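Local coordinates for uric acid oxidase (Arthrobacter globiformis, PDB 1VAX), which catalyses the oxidation of uric acid by molecular oxygen to 5-hydroxyisourate, which is processed further to (S)-allantoin, at residues Ser151-Phe156 against Thr168-Ala173. Numbering follows the deposited sequence.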
loop_
_atom_site.group_PDB
_atom_site.type_symbol
_atom_site.label_atom_id
_atom_site.label_comp_id
_atom_site.label_asym_id
_atom_site.label_seq_id
_atom_site.Cartn_x
_atom_site.Cartn_y
_atom_site.Cartn_z
ATOM N N SER A 151 -23.480 9.005 -19.441
ATOM C CA SER A 151 -23.655 7.787 -18.681
ATOM C C SER A 151 -24.921 7.904 -17.849
ATOM O O SER A 151 -25.147 8.908 -17.180
ATOM C CB SER A 151 -22.458 7.551 -17.758
ATOM O OG SER A 151 -22.731 6.506 -16.840
ATOM N N GLU A 152 -25.761 6.881 -17.917
ATOM C CA GLU A 152 -26.980 6.871 -17.129
ATOM C C GLU A 152 -27.199 5.495 -16.526
ATOM O O GLU A 152 -26.479 4.539 -16.841
ATOM C CB GLU A 152 -28.192 7.302 -17.970
ATOM C CG GLU A 152 -28.073 7.129 -19.468
ATOM C CD GLU A 152 -29.216 7.813 -20.226
ATOM O OE1 GLU A 152 -30.390 7.616 -19.849
ATOM O OE2 GLU A 152 -28.942 8.542 -21.202
ATOM N N PHE A 153 -28.157 5.414 -15.612
ATOM C CA PHE A 153 -28.495 4.154 -14.970
ATOM C C PHE A 153 -29.914 4.257 -14.454
ATOM O O PHE A 153 -30.185 4.926 -13.456
ATOM C CB PHE A 153 -27.550 3.837 -13.810
ATOM C CG PHE A 153 -27.721 2.446 -13.263
ATOM C CD1 PHE A 153 -27.608 1.337 -14.102
ATOM C CD2 PHE A 153 -28.015 2.237 -11.922
ATOM C CE1 PHE A 153 -27.789 0.033 -13.607
ATOM C CE2 PHE A 153 -28.196 0.947 -11.420
ATOM C CZ PHE A 153 -28.081 -0.159 -12.270
ATOM N N HIS A 154 -30.819 3.589 -15.157
ATOM C CA HIS A 154 -32.226 3.597 -14.804
ATOM C C HIS A 154 -32.884 2.307 -15.270
ATOM O O HIS A 154 -32.272 1.509 -15.984
ATOM C CB HIS A 154 -32.901 4.814 -15.451
ATOM C CG HIS A 154 -32.575 4.985 -16.904
ATOM N ND1 HIS A 154 -33.098 4.172 -17.886
ATOM C CD2 HIS A 154 -31.765 5.867 -17.537
ATOM C CE1 HIS A 154 -32.628 4.547 -19.063
ATOM N NE2 HIS A 154 -31.815 5.573 -18.879
ATOM N N GLY A 155 -34.126 2.093 -14.852
ATOM C CA GLY A 155 -34.831 0.892 -15.255
ATOM C C GLY A 155 -34.508 -0.345 -14.440
ATOM O O GLY A 155 -34.905 -1.450 -14.811
ATOM N N PHE A 156 -33.785 -0.177 -13.334
ATOM C CA PHE A 156 -33.453 -1.310 -12.483
ATOM C C PHE A 156 -34.624 -1.559 -11.539
ATOM O O PHE A 156 -35.411 -0.653 -11.277
ATOM C CB PHE A 156 -32.175 -1.039 -11.676
ATOM C CG PHE A 156 -32.131 0.322 -11.024
ATOM C CD1 PHE A 156 -31.658 1.430 -11.727
ATOM C CD2 PHE A 156 -32.549 0.492 -9.709
ATOM C CE1 PHE A 156 -31.599 2.690 -11.126
ATOM C CE2 PHE A 156 -32.497 1.747 -9.098
ATOM C CZ PHE A 156 -32.019 2.849 -9.810
ATOM N N THR A 168 -30.138 10.060 -15.508
ATOM C CA THR A 168 -29.784 10.072 -16.921
ATOM C C THR A 168 -28.476 10.831 -17.150
ATOM O O THR A 168 -28.095 11.090 -18.294
ATOM C CB THR A 168 -30.876 10.727 -17.774
ATOM O OG1 THR A 168 -31.065 12.083 -17.348
ATOM C CG2 THR A 168 -32.192 9.955 -17.637
ATOM N N ASP A 169 -27.792 11.183 -16.066
ATOM C CA ASP A 169 -26.518 11.906 -16.167
ATOM C C ASP A 169 -25.703 11.670 -14.903
ATOM O O ASP A 169 -26.036 12.175 -13.830
ATOM C CB ASP A 169 -26.755 13.416 -16.337
ATOM C CG ASP A 169 -25.509 14.163 -16.827
ATOM O OD1 ASP A 169 -24.389 13.607 -16.748
ATOM O OD2 ASP A 169 -25.650 15.320 -17.286
ATOM N N ARG A 170 -24.635 10.895 -15.027
ATOM C CA ARG A 170 -23.788 10.611 -13.880
ATOM C C ARG A 170 -22.365 10.409 -14.366
ATOM O O ARG A 170 -22.121 10.273 -15.560
ATOM C CB ARG A 170 -24.246 9.333 -13.169
ATOM C CG ARG A 170 -24.030 8.067 -14.003
ATOM C CD ARG A 170 -24.299 6.792 -13.225
ATOM N NE ARG A 170 -23.997 5.615 -14.039
ATOM C CZ ARG A 170 -24.027 4.363 -13.598
ATOM N NH1 ARG A 170 -24.354 4.101 -12.335
ATOM N NH2 ARG A 170 -23.705 3.366 -14.420
ATOM N N ILE A 171 -21.428 10.406 -13.432
ATOM C CA ILE A 171 -20.035 10.165 -13.774
ATOM C C ILE A 171 -19.853 8.648 -13.809
ATOM O O ILE A 171 -20.456 7.925 -13.017
ATOM C CB ILE A 171 -19.082 10.745 -12.708
ATOM C CG1 ILE A 171 -18.945 12.261 -12.902
ATOM C CG2 ILE A 171 -17.719 10.056 -12.786
ATOM C CD1 ILE A 171 -18.007 12.913 -11.902
ATOM N N LEU A 172 -19.050 8.170 -14.746
ATOM C CA LEU A 172 -18.754 6.743 -14.842
ATOM C C LEU A 172 -17.237 6.673 -14.804
ATOM O O LEU A 172 -16.574 7.068 -15.758
ATOM C CB LEU A 172 -19.273 6.155 -16.162
ATOM C CG LEU A 172 -18.968 4.665 -16.379
ATOM C CD1 LEU A 172 -19.663 3.830 -15.319
ATOM C CD2 LEU A 172 -19.423 4.239 -17.762
ATOM N N ALA A 173 -16.690 6.207 -13.689
ATOM C CA ALA A 173 -15.241 6.097 -13.542
ATOM C C ALA A 173 -14.871 4.668 -13.156
ATOM O O ALA A 173 -15.551 4.037 -12.342
ATOM C CB ALA A 173 -14.748 7.068 -12.475
HETATM O O HOH W 1 -23.681 4.039 -17.166
HETATM O O HOH W 2 -25.626 11.346 -19.671
#
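Ser151 grips Arg170 at two points, and the tight part of the contact is built on this pair. The backbone bond from Arg170 N to Ser151 O measures 3.0 Å. The side-chain bond from Arg170 NE to Ser151 OG is longer, 3.2 Å, but straighter, at 162°. With OG anti to the backbone N (chi1 169°), the hydroxyl reaches the guanidinium edge close to its plane. Ser151 OG also packs 3.5 Å from Leu172 CB. Phe153 CB, rather than the ring, sits over the centre of one guanidinium face, 3.5 Å from Arg170 NH1; the displaced ring is nearly parallel (9°), and NH1 approaches it obliquely. A bridging water accepts from Arg170 NH2 and donates to Glu152 O, besides bonding Ser151 OG. Glu152 CB still packs closely on Thr168 CA (3.4 Å), but the outer rim is looser: Thr168 CG2 lies 4.1 Å from His154 CD2, with no direct hydrogen bond from Thr168 to 151-156. There His154 NE2 donates to Glu152 OE1 (2.7 Å), while Glu152 OE2 is bonded by His208. Without the guanidinium, as with an alanine here, Ser151 OG would probably lose its NE donor and Phe153 CB the flat group it rests on. Phe153 and Arg170 probably both bind urate, with Asn239 beside the arginine; edge bonds and face packing together fix the guanidinium's plane, consistent with a cationic group pre-oriented for urate.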